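Local coordinates for protein uracil-DNA glycosylase (PDB 6LYJ) that belongs to the uracil-DNA glycosylase superfamily, with helices packed around a parallel beta-sheet of four strands, at residues A[46-49]-A[50-54]; A[176-179]-A[180-184]; A[199-203]-A[204-208]. One frame throughout, in Å; residues are numbered along the deposited sequence.

Contact 1. Residues A[46-49]-A[50-54]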
loop_
_atom_site.group_PDB
_atom_site.type_symbol
_atom_site.label_atom_id
_atom_site.label_comp_id
_atom_site.label_asym_id
_atom_site.label_seq_id
_atom_site.Cartn_x
_atom_site.Cartn_y
_atom_site.Cartn_z
ATOM N N ARG A 46 28.185 2.208 -0.665
ATOM C CA ARG A 46 28.325 3.152 0.439
ATOM C C ARG A 46 27.040 3.942 0.662
ATOM O O ARG A 46 26.670 4.220 1.806
ATOM C CB ARG A 46 29.502 4.091 0.174
ATOM C CG ARG A 46 30.852 3.429 0.385
ATOM C CD ARG A 46 31.999 4.302 -0.098
ATOM N NE ARG A 46 32.067 5.579 0.606
ATOM C CZ ARG A 46 32.972 6.518 0.348
ATOM N NH1 ARG A 46 33.874 6.315 -0.594
ATOM N NH2 ARG A 46 32.983 7.655 1.029
ATOM N N LYS A 47 26.338 4.298 -0.416
ATOM C CA LYS A 47 25.070 5.016 -0.280
ATOM C C LYS A 47 24.010 4.153 0.404
ATOM O O LYS A 47 23.276 4.628 1.288
ATOM C CB LYS A 47 24.597 5.487 -1.658
ATOM C CG LYS A 47 25.481 6.568 -2.267
ATOM C CD LYS A 47 25.296 6.686 -3.778
ATOM C CE LYS A 47 23.940 7.264 -4.129
ATOM N NZ LYS A 47 23.791 8.646 -3.611
ATOM N N LEU A 48 23.919 2.877 0.020
ATOM C CA LEU A 48 23.008 1.969 0.713
ATOM C C LEU A 48 23.403 1.812 2.180
ATOM O O LEU A 48 22.544 1.840 3.073
ATOM C CB LEU A 48 22.974 0.617 0.003
ATOM C CG LEU A 48 22.181 -0.483 0.711
ATOM C CD1 LEU A 48 20.733 -0.060 0.917
ATOM C CD2 LEU A 48 22.262 -1.785 -0.076
ATOM N N ALA A 49 24.700 1.602 2.443
ATOM C CA ALA A 49 25.172 1.512 3.821
ATOM C C ALA A 49 24.808 2.758 4.615
ATOM O O ALA A 49 24.485 2.665 5.803
ATOM C CB ALA A 49 26.685 1.292 3.851
ATOM N N ALA A 50 24.820 3.925 3.965
ATOM C CA ALA A 50 24.489 5.167 4.653
ATOM C C ALA A 50 23.008 5.223 4.996
ATOM O O ALA A 50 22.632 5.717 6.065
ATOM C CB ALA A 50 24.891 6.366 3.793
ATOM N N VAL A 51 22.151 4.723 4.103
ATOM C CA VAL A 51 20.725 4.678 4.430
ATOM C C VAL A 51 20.486 3.735 5.606
ATOM O O VAL A 51 19.715 4.039 6.533
ATOM C CB VAL A 51 19.899 4.268 3.199
ATOM C CG1 VAL A 51 18.417 4.291 3.533
ATOM C CG2 VAL A 51 20.197 5.190 2.028
ATOM N N ILE A 52 21.121 2.561 5.565
ATOM C CA ILE A 52 21.023 1.605 6.667
ATOM C C ILE A 52 21.481 2.242 7.975
ATOM O O ILE A 52 20.854 2.063 9.026
ATOM C CB ILE A 52 21.828 0.337 6.331
ATOM C CG1 ILE A 52 21.147 -0.417 5.186
ATOM C CG2 ILE A 52 21.989 -0.550 7.561
ATOM C CD1 ILE A 52 21.976 -1.535 4.612
ATOM N N ALA A 53 22.581 3.002 7.928
ATOM C CA ALA A 53 23.086 3.666 9.125
ATOM C C ALA A 53 22.099 4.709 9.635
ATOM O O ALA A 53 21.929 4.872 10.849
ATOM C CB ALA A 53 24.449 4.296 8.836
ATOM N N CYS A 54 21.473 5.453 8.721
ATOM C CA CYS A 54 20.454 6.422 9.117
ATOM C C CYS A 54 19.326 5.739 9.877
ATOM O O CYS A 54 18.883 6.224 10.929
ATOM C CB CYS A 54 19.909 7.140 7.881
ATOM S SG CYS A 54 18.576 8.314 8.223
#
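Leu48 and Ile52, one helical turn apart, make the apolar side-chain contact of this stretch of helix 42-59: Leu48 CG lies 4.0 Å from Ile52 CD1. The two chains run aslant of each other, and their torsions explain the meeting. Leu48 carries CG anti to its N (chi1 173°), beside its own carbonyl carbon, while Ile52 puts CG1 beside its N (chi1 -68°), so its long branch leans back over the preceding turn. That branch also roofs the carbonyl, with Ile52 CG1 3.4 Å from Leu48 O. The same oxygen accepts a nearly straight bond from Ile52 N at 3.0 Å (173° at the hydrogen). Val51 repeats the scheme one residue earlier: its CG2, held on the N side, comes to 3.2 Å from Lys47 O, which is also hydrogen-bonded to Val51 N. Ala50 and Ala53 bring only methyl groups to the carbonyls of Arg46 and Ala49, and both complete i to i+4 bonds. Leu48 and Val51 turn this face toward helix 167-181, meeting Trp167, with Phe170 also against Leu48. Lys47 forms a cation-pi contact with Trp169, also of helix 167-181, while Ile52 rests on Leu29 in the loop before helix 32-38.

Contact 2. Residues A[176-179]-A[180-184]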
loop_
_atom_site.group_PDB
_atom_site.type_symbol
_atom_site.label_atom_id
_atom_site.label_comp_id
_atom_site.label_asym_id
_atom_site.label_seq_id
_atom_site.Cartn_x
_atom_site.Cartn_y
_atom_site.Cartn_z
ATOM N N SER A 176 14.843 -0.711 -11.640
ATOM C CA SER A 176 15.571 -0.555 -12.895
ATOM C C SER A 176 16.365 -1.811 -13.222
ATOM O O SER A 176 16.366 -2.284 -14.366
ATOM C CB SER A 176 16.499 0.658 -12.815
ATOM O OG SER A 176 15.761 1.865 -12.717
ATOM N N LEU A 177 17.033 -2.376 -12.220
ATOM C CA LEU A 177 17.865 -3.548 -12.455
ATOM C C LEU A 177 17.017 -4.781 -12.727
ATOM O O LEU A 177 17.407 -5.637 -13.521
ATOM C CB LEU A 177 18.810 -3.770 -11.275
ATOM C CG LEU A 177 20.227 -3.257 -11.549
ATOM C CD1 LEU A 177 20.203 -1.815 -12.038
ATOM C CD2 LEU A 177 21.088 -3.377 -10.314
ATOM N N LEU A 178 15.861 -4.902 -12.076
ATOM C CA LEU A 178 14.958 -6.003 -12.402
ATOM C C LEU A 178 14.525 -5.921 -13.859
ATOM O O LEU A 178 14.533 -6.924 -14.582
ATOM C CB LEU A 178 13.742 -5.986 -11.476
ATOM C CG LEU A 178 13.968 -6.372 -10.012
ATOM C CD1 LEU A 178 12.788 -5.928 -9.177
ATOM C CD2 LEU A 178 14.184 -7.877 -9.878
ATOM N N SER A 179 14.158 -4.719 -14.311
ATOM C CA SER A 179 13.777 -4.535 -15.709
ATOM C C SER A 179 14.926 -4.886 -16.651
ATOM O O SER A 179 14.725 -5.555 -17.674
ATOM C CB SER A 179 13.324 -3.093 -15.936
ATOM O OG SER A 179 12.992 -2.860 -17.292
ATOM N N GLU A 180 16.140 -4.455 -16.310
ATOM C CA GLU A 180 17.290 -4.651 -17.188
ATOM C C GLU A 180 17.733 -6.111 -17.238
ATOM O O GLU A 180 18.030 -6.640 -18.318
ATOM C CB GLU A 180 18.437 -3.753 -16.724
ATOM C CG GLU A 180 19.769 -4.018 -17.392
ATOM C CD GLU A 180 20.910 -3.285 -16.707
ATOM O OE1 GLU A 180 20.668 -2.185 -16.165
ATOM O OE2 GLU A 180 22.045 -3.805 -16.712
ATOM N N ARG A 181 17.788 -6.776 -16.085
ATOM C CA ARG A 181 18.427 -8.080 -15.954
ATOM C C ARG A 181 17.482 -9.247 -16.204
ATOM O O ARG A 181 17.938 -10.318 -16.619
ATOM C CB ARG A 181 19.031 -8.228 -14.554
ATOM C CG ARG A 181 20.053 -7.163 -14.189
ATOM C CD ARG A 181 21.479 -7.592 -14.462
ATOM N NE ARG A 181 22.397 -6.463 -14.324
ATOM C CZ ARG A 181 23.190 -6.266 -13.275
ATOM N NH1 ARG A 181 23.186 -7.130 -12.271
ATOM N NH2 ARG A 181 23.990 -5.209 -13.231
ATOM N N LEU A 182 16.187 -9.080 -15.948
ATOM C CA LEU A 182 15.235 -10.154 -16.193
ATOM C C LEU A 182 14.809 -10.162 -17.655
ATOM O O LEU A 182 14.589 -9.109 -18.260
ATOM C CB LEU A 182 14.011 -10.004 -15.288
ATOM C CG LEU A 182 14.273 -10.116 -13.783
ATOM C CD1 LEU A 182 12.989 -9.885 -12.997
ATOM C CD2 LEU A 182 14.891 -11.468 -13.435
ATOM N N LYS A 183 14.698 -11.366 -18.221
ATOM C CA LYS A 183 14.285 -11.497 -19.614
ATOM C C LYS A 183 12.810 -11.155 -19.797
ATOM O O LYS A 183 12.435 -10.506 -20.781
ATOM C CB LYS A 183 14.576 -12.913 -20.110
ATOM C CG LYS A 183 14.248 -13.154 -21.574
ATOM C CD LYS A 183 14.541 -14.597 -21.972
ATOM C CE LYS A 183 14.317 -14.811 -23.461
ATOM N NZ LYS A 183 14.776 -16.158 -23.905
ATOM N N ALA A 184 11.963 -11.580 -18.863
ATOM C CA ALA A 184 10.522 -11.377 -18.977
ATOM C C ALA A 184 9.927 -11.339 -17.581
ATOM O O ALA A 184 10.090 -12.291 -16.810
ATOM C CB ALA A 184 9.875 -12.489 -19.807
#
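Leu182 overlaps Leu178 at the methyl ends, the two side chains lying side by side and pointing the same way, with Leu182 CD1 3.9 Å from Leu178 CD2. This is an i to i+4 pair at the C-terminal end of alpha-helix 167-181. Leu182 is the first residue to leave helical backbone angles (psi 139°), yet its N still donates to Leu178 O at 3.0 Å, so the last helical bond and the leucine pair hold the same two residues. With CG beside its N (chi1 -63°), Leu182 also spreads its side chain over that carbonyl, and its CG stands 3.3 Å from Leu178 O. Arg181 behaves similarly one position earlier: its CG approaches Leu177 O to 3.1 Å, and its N is bonded to the same oxygen.

Buried Leu177 and exposed Glu180 also lie side by side; Glu180 OE1 comes no nearer than 4.2 Å to Leu177 CD1, a loose contact. Leu178 faces Trp34 and Phe37 of helix 32-38, while Leu177 packs on Leu38, so the buried flank of the helix end leans on that helix. Ser179 serves a different flank of the helix: its OG is hydrogen-bonded to Asn202 N and fastens the helix to the loop before strand 207-211. Arg181, bent at chi2, brings its guanidinium back along the surface to Glu180, whose OE2 sits at the edge and in the plane of that group, 3.6 Å from Arg181 NE in a salt bridge.

Contact 3. Residues A[199-203]-A[204-208]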
loop_
_atom_site.group_PDB
_atom_site.type_symbol
_atom_site.label_atom_id
_atom_site.label_comp_id
_atom_site.label_asym_id
_atom_site.label_seq_id
_atom_site.Cartn_x
_atom_site.Cartn_y
_atom_site.Cartn_z
ATOM N N SER A 199 8.099 4.541 -15.736
ATOM C CA SER A 199 9.166 5.040 -16.592
ATOM C C SER A 199 10.514 4.391 -16.303
ATOM O O SER A 199 11.453 4.584 -17.082
ATOM C CB SER A 199 9.272 6.560 -16.448
ATOM O OG SER A 199 9.607 6.916 -15.116
ATOM N N LEU A 200 10.634 3.641 -15.205
ATOM C CA LEU A 200 11.838 2.870 -14.925
ATOM C C LEU A 200 11.871 1.532 -15.651
ATOM O O LEU A 200 12.936 0.907 -15.711
ATOM C CB LEU A 200 11.965 2.617 -13.419
ATOM C CG LEU A 200 12.076 3.830 -12.493
ATOM C CD1 LEU A 200 12.073 3.393 -11.033
ATOM C CD2 LEU A 200 13.336 4.611 -12.809
ATOM N N ILE A 201 10.749 1.080 -16.206
ATOM C CA ILE A 201 10.595 -0.291 -16.681
ATOM C C ILE A 201 10.554 -0.298 -18.203
ATOM O O ILE A 201 9.897 0.545 -18.824
ATOM C CB ILE A 201 9.323 -0.941 -16.103
ATOM C CG1 ILE A 201 9.337 -0.885 -14.572
ATOM C CG2 ILE A 201 9.189 -2.381 -16.594
ATOM C CD1 ILE A 201 7.962 -1.016 -13.942
ATOM N N ASN A 202 11.268 -1.249 -18.801
ATOM C CA ASN A 202 11.277 -1.438 -20.249
ATOM C C ASN A 202 9.994 -2.166 -20.634
ATOM O O ASN A 202 9.913 -3.394 -20.553
ATOM C CB ASN A 202 12.521 -2.214 -20.670
ATOM C CG ASN A 202 12.650 -2.363 -22.178
ATOM O OD1 ASN A 202 11.682 -2.211 -22.923
ATOM N ND2 ASN A 202 13.858 -2.666 -22.632
ATOM N N SER A 203 8.983 -1.413 -21.071
ATOM C CA SER A 203 7.679 -1.995 -21.366
ATOM C C SER A 203 7.633 -2.736 -22.697
ATOM O O SER A 203 6.565 -3.235 -23.069
ATOM C CB SER A 203 6.596 -0.910 -21.346
ATOM O OG SER A 203 6.880 0.118 -22.279
ATOM N N LYS A 204 8.747 -2.822 -23.423
ATOM C CA LYS A 204 8.827 -3.752 -24.542
ATOM C C LYS A 204 9.259 -5.146 -24.105
ATOM O O LYS A 204 8.755 -6.141 -24.637
ATOM C CB LYS A 204 9.779 -3.219 -25.617
ATOM C CG LYS A 204 9.246 -2.013 -26.384
ATOM C CD LYS A 204 7.876 -2.284 -27.010
ATOM C CE LYS A 204 7.866 -3.540 -27.885
ATOM N NZ LYS A 204 8.567 -3.344 -29.183
ATOM N N LYS A 205 10.194 -5.242 -23.154
ATOM C CA LYS A 205 10.526 -6.543 -22.586
ATOM C C LYS A 205 9.408 -7.052 -21.688
ATOM O O LYS A 205 9.060 -8.238 -21.730
ATOM C CB LYS A 205 11.824 -6.467 -21.782
ATOM C CG LYS A 205 13.071 -6.129 -22.564
ATOM C CD LYS A 205 14.243 -5.971 -21.604
ATOM C CE LYS A 205 14.586 -7.294 -20.936
ATOM N NZ LYS A 205 15.794 -7.206 -20.068
ATOM N N HIS A 206 8.850 -6.176 -20.861
ATOM C CA HIS A 206 8.054 -6.583 -19.717
ATOM C C HIS A 206 6.615 -6.106 -19.856
ATOM O O HIS A 206 6.327 -5.117 -20.539
ATOM C CB HIS A 206 8.672 -6.050 -18.421
ATOM C CG HIS A 206 10.110 -6.424 -18.251
ATOM N ND1 HIS A 206 10.543 -7.733 -18.253
ATOM C CD2 HIS A 206 11.218 -5.662 -18.090
ATOM C CE1 HIS A 206 11.853 -7.762 -18.092
ATOM N NE2 HIS A 206 12.289 -6.518 -17.991
ATOM N N LEU A 207 5.717 -6.826 -19.196
ATOM C CA LEU A 207 4.312 -6.456 -19.137
ATOM C C LEU A 207 4.116 -5.521 -17.951
ATOM O O LEU A 207 4.348 -5.910 -16.801
ATOM C CB LEU A 207 3.428 -7.692 -19.002
ATOM C CG LEU A 207 1.930 -7.431 -18.868
ATOM C CD1 LEU A 207 1.433 -6.650 -20.076
ATOM C CD2 LEU A 207 1.163 -8.736 -18.709
ATOM N N VAL A 208 3.696 -4.293 -18.225
ATOM C CA VAL A 208 3.450 -3.311 -17.179
ATOM C C VAL A 208 1.943 -3.144 -17.053
ATOM O O VAL A 208 1.286 -2.622 -17.961
ATOM C CB VAL A 208 4.146 -1.978 -17.480
ATOM C CG1 VAL A 208 3.864 -0.967 -16.374
ATOM C CG2 VAL A 208 5.644 -2.203 -17.651
#
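The His206 imidazole meets Ile201 and Asn202 at a slant: Ile201 CG2 and Asn202 O approach the ring obliquely, Asn202 O lying 3.6 Å from His206 CD2. One face of the ring carries Lys205 CB, 3.7 Å above the plane and over its centre, and the ring also meets that of Phe187 on strand 186-190, the planes at about 60°. His206 NE2 is hydrogen-bonded to Ser179 O on helix 167-181. The Ile201 and His206 side chains cross at about a right angle.

The second flat group, the Asn202 amide, organises the turn. Asn202 CG stands anti to the backbone N (chi1 -176°), which swings OD1 over the following residues. There it accepts Lys204 N at 3.0 Å, the donor tilted 23° from the carbonyl plane; this i to i+2 bond defines an Asx turn. A weak second bond reaches OD1 from Lys205 N at 3.4 Å. The backbone oxygen of Asn202 takes His206 N at 3.0 Å, so both oxygens of one residue grip the chain as it turns. On the nitrogen side of the amide, Lys205 crosses at about a right angle, its CD 3.5 Å from Asn202 ND2. The lysine then leads away, and its NZ is bonded to Leu182 O and Ser179 O.

Nearer the strand, Ile201 CG2 touches Val208 CG2 at 3.7 Å, with Ser203 CB against the same valine methyl. Ile201 also reaches Ile175 of helix 167-181 and Leu189 of strand 186-190. Leu207 pairs through its backbone with Cys185 and Phe187, which sets strand 207-211 beside 186-190, as an edge strand of the parallel sheet within this chain.

Contacts 1 and 2 are both helical turns built on i to i+4 bonds, but contact 1 lies mid-helix in 42-59, about 21 Å from the chain's centre, whereas contact 2 sits where 167-181 ends. Contact 3 is a turn, and there a side-chain amide supplies bonds that the helices obtain from backbone alone. All three are partly buried, each pairing an apolar inner side with charged residues outside. Helix 167-181 is common ground: its early residues cover contact 1, and its end carries contact 2, which touches contact 3 through several polar pairs. Those two centres are about 9 Å apart, whereas the centres of contacts 1 and 2 are about 24 Å apart.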